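Local coordinates for protein DNA helicase RecQ (Deinococcus radiodurans, PDB 4Q48) that probably couples ATP hydrolysis to the unwinding of duplex DNA, translocating in the 3'-5' direction, with this chain forming the catalytic core of the longer helicase, at residues F93-S96 with T97-P100; I425-G428 with N429-A433. All blocks are in the same frame, centred on the assembly; numbering follows the deposited sequence.

Interaction 1. Residues F93-S96 with T97-P100; sequences FLNS and TLLP
A type I beta turn from Asn95 to Leu98 takes the chain off the end of strand 91-94, an outermost strand of the parallel sheet in the DEAD/DEAH-box helicase domain, and leads it toward helix 100-111. Its defining bond runs from Leu98 N to Asn95 O at 3.1 Å. The Asn95 side chain adds a second closure. With CG between the backbone N and the carbonyl carbon (chi1 48°), the amide folds over the turn and crosses the Thr97 side chain obliquely. The Thr97 hydroxyl donates to the amide oxygen, OG1 to OD1 2.7 Å, approaching only 18° from the carbonyl plane. Thr97 N also reaches Asn95 OD1, at 3.3 Å; this bond is weak, its N-H...O angle being 129°, and it has the connectivity of an Asx turn. One oxygen thus receives two donors from the same residue, which probably limits rotation of the amide. Asn95 touches Met77 and Thr97 touches Ile74, both of helix 74-84, so this side of the turn lies against that helix; Phe93, on the strand, also meets Met77. Backbone bonds of Leu94 to Tyr119 and Ala121 hold the strand to its neighbour. Leu98 bends back alongside the strand end: its CD1 comes 3.3 Å from Phe93 O, 3.4 Å from Asn95 O and 3.9 Å from Leu94 CA.

Interaction 2. Residues I425-G428 with N429-A433; sequences IRTG and NRFGA
Thr427 and Phe431 meet in a local packing contact where helix 414-426 ends in the RQC domain and the chain turns toward helix 433-441. The contact is van der Waals packing of the ring edge: CD2 lies 3.8 Å from Thr427 CB and CE2 3.5 Å from Thr427 O. That carbonyl oxygen sits in the ring plane, at the edge, and no hydrogen bond joins the two segments. The ring has further company, stacking with His435 and meeting His453 edge-to-face. Thr427 OG1 is placed between its backbone N and carbonyl carbon (chi1 62°), and from there it bonds back to the helix carbonyls of Ala423 and Thr424.

The aliphatic part of the exposed Arg430 runs past two successive carbonyls, its CG lying 3.6 Å from Thr427 O and its CD 3.5 Å from Gly428 O. Asn429 lies near the helix end, with OD1 4.3 Å from Ile425 CG1; that oxygen accepts a hydrogen bond from Ala493 N of strand 492-493, and Phe431 pairs through its backbone with Leu491, so the linker is tied to this part of the domain at two points.

Backbone geometry identifies the turn. Gly428 has positive phi (82°), its N bonds to Ile425 O at 2.9 Å, and Asn429 N bonds to Thr424 O: a Schellman motif ending the helix, here in a linker between helices consistent with the winged-helix fold of RQC domains.

Interactions 1 and 2 hold different elements in different domains: their centres are 53 Å apart and their nearest atoms about 44 Å apart, so they do not touch. Each redirects the chain after a regular element, but by different chemistry. Interaction 1 follows a strand and is partly buried, with both Leu94 and Asn95 buried; hydrogen bonds span its two segments, and an amide and a hydroxyl supplement the backbone closure. Interaction 2 follows a helix and lies at the surface, although Thr427 is buried. Its segments meet by packing alone, while the Thr427 hydroxyl turns back to the preceding helix, and Asn429 OD1 reaches out to strand 492-493.

Interaction 1. Residues F93-S96 with T97-P100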
ATOM      1  N   PHE A  93     -16.324  11.759 -19.590  1.00 44.69           N
ATOM      2  CA  PHE A  93     -15.393  10.661 -19.821  1.00 45.77           C
ATOM      3  C   PHE A  93     -15.007  10.584 -21.239  1.00 44.82           C
ATOM      4  O   PHE A  93     -15.850  10.689 -22.122  1.00 45.62           O
ATOM      5  CB  PHE A  93     -15.985   9.298 -19.466  1.00 54.46           C
ATOM      6  CG  PHE A  93     -16.472   9.213 -18.096  1.00 62.58           C
ATOM      7  CD1 PHE A  93     -15.581   9.226 -17.038  1.00 71.56           C
ATOM      8  CD2 PHE A  93     -17.824   9.139 -17.844  1.00 71.96           C
ATOM      9  CE1 PHE A  93     -16.023   9.162 -15.738  1.00 79.71           C
ATOM     10  CE2 PHE A  93     -18.279   9.071 -16.552  1.00 88.49           C
ATOM     11  CZ  PHE A  93     -17.370   9.073 -15.492  1.00 83.56           C
ATOM     12  N   LEU A  94     -13.732  10.304 -21.437  1.00 47.68           N
ATOM     13  CA  LEU A  94     -13.174  10.146 -22.745  1.00 44.02           C
ATOM     14  C   LEU A  94     -12.411   8.813 -22.757  1.00 50.10           C
ATOM     15  O   LEU A  94     -11.418   8.652 -22.046  1.00 45.58           O
ATOM     16  CB  LEU A  94     -12.284  11.345 -23.046  1.00 40.64           C
ATOM     17  CG  LEU A  94     -11.827  11.696 -24.455  1.00 44.49           C
ATOM     18  CD1 LEU A  94     -13.016  12.233 -25.229  1.00 48.02           C
ATOM     19  CD2 LEU A  94     -10.726  12.751 -24.358  1.00 34.06           C
ATOM     20  N   ASN A  95     -12.890   7.871 -23.568  1.00 52.47           N
ATOM     21  CA  ASN A  95     -12.245   6.569 -23.748  1.00 60.08           C
ATOM     22  C   ASN A  95     -12.790   5.864 -24.991  1.00 67.12           C
ATOM     23  O   ASN A  95     -13.815   6.270 -25.554  1.00 64.30           O
ATOM     24  CB  ASN A  95     -12.450   5.671 -22.525  1.00 63.09           C
ATOM     25  CG  ASN A  95     -13.894   5.635 -22.070  1.00 61.30           C
ATOM     26  OD1 ASN A  95     -14.744   5.047 -22.735  1.00 63.52           O
ATOM     27  ND2 ASN A  95     -14.179   6.264 -20.934  1.00 54.92           N
ATOM     28  N   SER A  96     -12.131   4.783 -25.397  1.00 68.69           N
ATOM     29  CA  SER A  96     -12.506   4.114 -26.639  1.00 73.29           C
ATOM     30  C   SER A  96     -13.736   3.207 -26.539  1.00 75.63           C
ATOM     31  O   SER A  96     -14.154   2.636 -27.541  1.00 81.57           O
ATOM     32  CB  SER A  96     -11.314   3.322 -27.179  1.00 77.30           C
ATOM     33  OG  SER A  96     -10.311   4.216 -27.647  1.00 74.05           O
ATOM     34  N   THR A  97     -14.329   3.085 -25.354  1.00 73.67           N
ATOM     35  CA  THR A  97     -15.647   2.464 -25.254  1.00 67.59           C
ATOM     36  C   THR A  97     -16.706   3.365 -25.883  1.00 70.41           C
ATOM     37  O   THR A  97     -17.858   2.967 -26.007  1.00 78.74           O
ATOM     38  CB  THR A  97     -16.077   2.194 -23.783  1.00 70.51           C
ATOM     39  OG1 THR A  97     -16.728   3.354 -23.222  1.00 60.34           O
ATOM     40  CG2 THR A  97     -14.882   1.767 -22.929  1.00 72.62           C
ATOM     41  N   LEU A  98     -16.322   4.578 -26.275  1.00 67.17           N
ATOM     42  CA  LEU A  98     -17.288   5.545 -26.788  1.00 69.43           C
ATOM     43  C   LEU A  98     -17.461   5.564 -28.295  1.00 73.14           C
ATOM     44  O   LEU A  98     -16.521   5.314 -29.062  1.00 72.17           O
ATOM     45  CB  LEU A  98     -16.904   6.959 -26.353  1.00 66.73           C
ATOM     46  CG  LEU A  98     -17.137   7.421 -24.924  1.00 60.13           C
ATOM     47  CD1 LEU A  98     -16.185   8.554 -24.652  1.00 57.33           C
ATOM     48  CD2 LEU A  98     -18.564   7.879 -24.745  1.00 57.35           C
ATOM     49  N   LEU A  99     -18.677   5.905 -28.712  1.00 71.08           N
ATOM     50  CA  LEU A  99     -18.944   6.150 -30.118  1.00 74.56           C
ATOM     51  C   LEU A  99     -18.204   7.410 -30.577  1.00 71.20           C
ATOM     52  O   LEU A  99     -18.031   8.348 -29.797  1.00 70.46           O
ATOM     53  CB  LEU A  99     -20.447   6.277 -30.357  1.00 79.02           C
ATOM     54  CG  LEU A  99     -21.290   5.079 -29.912  1.00 70.67           C
ATOM     55  CD1 LEU A  99     -22.757   5.277 -30.285  1.00 61.69           C
ATOM     56  CD2 LEU A  99     -20.730   3.809 -30.522  1.00 55.94           C
ATOM     57  N   PRO A 100     -17.774   7.432 -31.848  1.00 68.24           N
ATOM     58  CA  PRO A 100     -17.117   8.591 -32.457  1.00 67.25           C
ATOM     59  C   PRO A 100     -17.888   9.924 -32.395  1.00 70.25           C
ATOM     60  O   PRO A 100     -17.202  10.948 -32.345  1.00 69.44           O
ATOM     61  CB  PRO A 100     -16.931   8.146 -33.911  1.00 60.96           C
ATOM     62  CG  PRO A 100     -16.722   6.698 -33.809  1.00 60.73           C
ATOM     63  CD  PRO A 100     -17.659   6.239 -32.708  1.00 72.48           C
TER

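Interaction 2. Residues I425-G428 with N429-A433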
ATOM      1  N   ILE A 425      28.858   1.133   5.831  1.00 35.14           N
ATOM      2  CA  ILE A 425      29.142   2.550   5.543  1.00 38.47           C
ATOM      3  C   ILE A 425      30.629   2.801   5.272  1.00 34.16           C
ATOM      4  O   ILE A 425      30.971   3.412   4.267  1.00 30.48           O
ATOM      5  CB  ILE A 425      28.645   3.494   6.684  1.00 35.79           C
ATOM      6  CG1 ILE A 425      27.115   3.469   6.722  1.00 32.03           C
ATOM      7  CG2 ILE A 425      29.126   4.953   6.463  1.00 27.43           C
ATOM      8  CD1 ILE A 425      26.507   4.332   7.786  1.00 26.15           C
ATOM      9  N   ARG A 426      31.521   2.302   6.113  1.00 31.79           N
ATOM     10  CA  ARG A 426      32.914   2.585   5.850  1.00 34.30           C
ATOM     11  C   ARG A 426      33.413   1.838   4.605  1.00 38.20           C
ATOM     12  O   ARG A 426      34.551   2.018   4.210  1.00 46.86           O
ATOM     13  CB  ARG A 426      33.818   2.270   7.040  1.00 36.63           C
ATOM     14  CG  ARG A 426      33.268   2.626   8.396  1.00 39.72           C
ATOM     15  CD  ARG A 426      33.487   4.106   8.779  1.00 42.27           C
ATOM     16  NE  ARG A 426      34.441   4.795   7.912  1.00 53.52           N
ATOM     17  CZ  ARG A 426      34.563   6.126   7.851  1.00 56.13           C
ATOM     18  NH1 ARG A 426      33.781   6.900   8.616  1.00 50.69           N
ATOM     19  NH2 ARG A 426      35.449   6.685   7.009  1.00 40.89           N
ATOM     20  N   THR A 427      32.590   0.988   4.005  1.00 35.80           N
ATOM     21  CA  THR A 427      32.954   0.343   2.748  1.00 31.54           C
ATOM     22  C   THR A 427      32.151   0.898   1.570  1.00 31.66           C
ATOM     23  O   THR A 427      32.187   0.352   0.483  1.00 38.24           O
ATOM     24  CB  THR A 427      32.746  -1.195   2.816  1.00 38.44           C
ATOM     25  OG1 THR A 427      31.356  -1.502   3.055  1.00 42.45           O
ATOM     26  CG2 THR A 427      33.603  -1.814   3.907  1.00 32.26           C
ATOM     27  N   GLY A 428      31.371   1.941   1.775  1.00 28.83           N
ATOM     28  CA  GLY A 428      30.754   2.597   0.637  1.00 29.43           C
ATOM     29  C   GLY A 428      29.470   1.984   0.081  1.00 38.62           C
ATOM     30  O   GLY A 428      29.194   2.155  -1.108  1.00 37.54           O
ATOM     31  N   ASN A 429      28.675   1.296   0.915  1.00 36.77           N
ATOM     32  CA  ASN A 429      27.311   0.944   0.540  1.00 31.92           C
ATOM     33  C   ASN A 429      27.165   0.223  -0.787  1.00 36.46           C
ATOM     34  O   ASN A 429      26.318   0.579  -1.607  1.00 36.11           O
ATOM     35  CB  ASN A 429      26.477   2.203   0.495  1.00 32.71           C
ATOM     36  CG  ASN A 429      26.441   2.900   1.807  1.00 36.21           C
ATOM     37  OD1 ASN A 429      25.785   2.434   2.723  1.00 39.10           O
ATOM     38  ND2 ASN A 429      27.159   4.020   1.928  1.00 38.48           N
ATOM     39  N   ARG A 430      27.990  -0.798  -0.995  1.00 44.20           N
ATOM     40  CA  ARG A 430      28.088  -1.415  -2.308  1.00 42.89           C
ATOM     41  C   ARG A 430      28.435  -2.889  -2.270  1.00 43.86           C
ATOM     42  O   ARG A 430      28.207  -3.606  -3.242  1.00 53.60           O
ATOM     43  CB  ARG A 430      29.139  -0.672  -3.108  1.00 43.30           C
ATOM     44  CG  ARG A 430      30.492  -0.768  -2.439  1.00 47.93           C
ATOM     45  CD  ARG A 430      31.429   0.256  -3.007  1.00 53.12           C
ATOM     46  NE  ARG A 430      31.502   0.177  -4.457  1.00 56.20           N
ATOM     47  CZ  ARG A 430      31.952   1.166  -5.205  1.00 60.81           C
ATOM     48  NH1 ARG A 430      32.310   2.311  -4.621  1.00 60.29           N
ATOM     49  NH2 ARG A 430      31.997   1.030  -6.523  1.00 65.53           N
ATOM     50  N   PHE A 431      28.964  -3.359  -1.152  1.00 45.50           N
ATOM     51  CA  PHE A 431      29.342  -4.765  -1.064  1.00 49.79           C
ATOM     52  C   PHE A 431      28.148  -5.576  -0.584  1.00 52.50           C
ATOM     53  O   PHE A 431      27.158  -4.999  -0.104  1.00 46.85           O
ATOM     54  CB  PHE A 431      30.563  -4.957  -0.161  1.00 46.73           C
ATOM     55  CG  PHE A 431      31.825  -4.391  -0.755  1.00 55.53           C
ATOM     56  CD1 PHE A 431      32.580  -5.132  -1.649  1.00 56.06           C
ATOM     57  CD2 PHE A 431      32.241  -3.104  -0.447  1.00 53.98           C
ATOM     58  CE1 PHE A 431      33.733  -4.602  -2.221  1.00 56.27           C
ATOM     59  CE2 PHE A 431      33.391  -2.580  -1.010  1.00 53.60           C
ATOM     60  CZ  PHE A 431      34.141  -3.331  -1.895  1.00 52.86           C
ATOM     61  N   GLY A 432      28.219  -6.895  -0.803  1.00 53.19           N
ATOM     62  CA  GLY A 432      27.116  -7.809  -0.544  1.00 35.15           C
ATOM     63  C   GLY A 432      27.191  -8.386   0.842  1.00 41.45           C
ATOM     64  O   GLY A 432      28.228  -8.308   1.506  1.00 41.68           O
ATOM     65  N   ALA A 433      26.092  -8.993   1.268  1.00 45.12           N
ATOM     66  CA  ALA A 433      25.972  -9.527   2.620  1.00 43.36           C
ATOM     67  C   ALA A 433      27.155 -10.414   3.020  1.00 43.84           C
ATOM     68  O   ALA A 433      27.668 -10.325   4.145  1.00 37.85           O
ATOM     69  CB  ALA A 433      24.669 -10.294   2.749  1.00 39.97           C
TER